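PDB 4NAS: ribulose-bisphosphate carboxylase from Alicyclobacillus acidocaldarius subsp. acidocaldarius, which belongs to the family of RuBisCO large chains, pairing an N-terminal domain with a TIM-barrel catalytic domain that carries a carboxylated lysine beside a calcium ion. Local coordinates for residues Tyr213-Thr218 with Leu234-Leu239. Numbering follows the deposited sequence.
Sequences YAVNLT and LGAGAL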
# COMPACT_ATOMS: atom_id res chain seq x y z
N TYR B 213 -21.96 7.88 -15.29
CA TYR B 213 -20.99 8.65 -14.51
C TYR B 213 -20.24 7.75 -13.52
O TYR B 213 -20.85 7.04 -12.74
CB TYR B 213 -21.72 9.81 -13.81
CG TYR B 213 -20.90 10.65 -12.85
CD1 TYR B 213 -19.58 10.99 -13.10
CD2 TYR B 213 -21.48 11.15 -11.69
CE1 TYR B 213 -18.85 11.76 -12.21
CE2 TYR B 213 -20.78 11.91 -10.81
CZ TYR B 213 -19.46 12.22 -11.06
OH TYR B 213 -18.79 13.00 -10.15
N ALA B 214 -18.90 7.78 -13.60
CA ALA B 214 -18.02 7.15 -12.62
C ALA B 214 -17.51 8.18 -11.61
O ALA B 214 -16.70 9.08 -11.93
CB ALA B 214 -16.86 6.48 -13.31
N VAL B 215 -17.99 8.04 -10.39
CA VAL B 215 -17.80 9.04 -9.36
C VAL B 215 -16.72 8.57 -8.41
O VAL B 215 -16.65 7.39 -8.06
CB VAL B 215 -19.15 9.32 -8.63
CG1 VAL B 215 -19.74 8.03 -8.03
CG2 VAL B 215 -18.99 10.42 -7.60
N ASN B 216 -15.83 9.47 -8.04
CA ASN B 216 -14.76 9.14 -7.11
C ASN B 216 -15.31 8.70 -5.73
O ASN B 216 -16.07 9.44 -5.11
CB ASN B 216 -13.82 10.34 -6.99
CG ASN B 216 -12.39 9.93 -6.60
OD1 ASN B 216 -12.04 8.75 -6.60
ND2 ASN B 216 -11.56 10.92 -6.28
N LEU B 217 -14.93 7.51 -5.27
CA LEU B 217 -15.36 7.00 -3.96
C LEU B 217 -14.38 7.44 -2.90
O LEU B 217 -13.21 7.08 -2.95
CB LEU B 217 -15.44 5.47 -3.97
CG LEU B 217 -15.93 4.81 -2.68
CD1 LEU B 217 -17.30 5.35 -2.22
CD2 LEU B 217 -16.00 3.33 -2.91
N THR B 218 -14.83 8.28 -1.97
CA THR B 218 -13.90 8.97 -1.08
C THR B 218 -14.44 9.10 0.34
O THR B 218 -15.63 8.89 0.58
CB THR B 218 -13.61 10.39 -1.57
OG1 THR B 218 -14.81 11.18 -1.49
CG2 THR B 218 -13.13 10.38 -3.00
N LEU B 234 -28.27 6.04 -5.85
CA LEU B 234 -28.52 7.33 -6.49
C LEU B 234 -28.31 7.31 -7.99
O LEU B 234 -28.60 8.29 -8.68
CB LEU B 234 -27.63 8.41 -5.86
CG LEU B 234 -28.21 9.02 -4.58
CD1 LEU B 234 -27.14 9.83 -3.85
CD2 LEU B 234 -29.43 9.88 -4.91
N GLY B 235 -27.80 6.19 -8.51
CA GLY B 235 -27.72 6.03 -9.95
C GLY B 235 -26.36 6.22 -10.58
O GLY B 235 -26.26 6.41 -11.80
N ALA B 236 -25.30 6.16 -9.78
CA ALA B 236 -23.94 6.18 -10.30
C ALA B 236 -23.75 5.06 -11.33
O ALA B 236 -24.23 3.94 -11.13
CB ALA B 236 -22.93 6.01 -9.14
N GLY B 237 -23.04 5.33 -12.42
CA GLY B 237 -22.72 4.29 -13.38
C GLY B 237 -21.59 3.37 -12.90
O GLY B 237 -21.57 2.17 -13.18
N ALA B 238 -20.62 3.95 -12.20
CA ALA B 238 -19.51 3.19 -11.64
C ALA B 238 -18.92 3.95 -10.46
O ALA B 238 -19.13 5.16 -10.32
CB ALA B 238 -18.43 2.94 -12.70
N LEU B 239 -18.22 3.24 -9.60
CA LEU B 239 -17.39 3.85 -8.57
C LEU B 239 -15.92 3.87 -9.02
O LEU B 239 -15.34 2.83 -9.35
CB LEU B 239 -17.52 3.07 -7.26
CG LEU B 239 -18.93 2.80 -6.72
CD1 LEU B 239 -18.87 2.02 -5.41
CD2 LEU B 239 -19.72 4.09 -6.52
O HOH W 1 -24.52 7.38 -14.03
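Y213, A214 and V215 run parallel to G237, A238 and L239 where two neighbouring strands of the TIM barrel begin to pair, the two strands of a right-handed beta-alpha-beta unit whose crossover is helix 221-233. That helix ends in a Schellman motif, with G235 at positive phi, and the chain then turns into strand 238-242. The carbonyl oxygen of Y213 takes two backbone N-H groups on one face of its plane. G237 N is the closer donor, 2.8 Å from Y213 O, though its bond is bent to 131° at the hydrogen, while A238 N stands well above the carbonyl plane. Next in the register, V215 N donates to A238 O at 3.1 Å, and the same oxygen receives a CA-H...O contact from A214 CA. On one side of the sheet the methyls of A214 and A238 meet, CB to CB, at 3.9 Å.

V215, A236, L217 and L239 make the apolar contact on the side toward helix 221-233. V215 CG1 lies between its own backbone N and carbonyl carbon (chi1 57°), which brings this branch to A236 CB at 3.9 Å and also near L239 CD2. V215 CB meanwhile sits over one face of the Y213 ring, offset toward the rim; the hydroxyl of that ring is held by D177 and R192. L231 of the crossover helix packs against both V215 and L239. Farther along, L217, with CG anti to the backbone N (chi1 -177°), extends its side chain toward L239 and slants across it, bringing L217 CD2 within 4.0 Å of L239 CD1. Just before the two strands, a water bridges the segments, accepting from Y213 N at 2.9 Å and donating to G235 O at 3.0 Å.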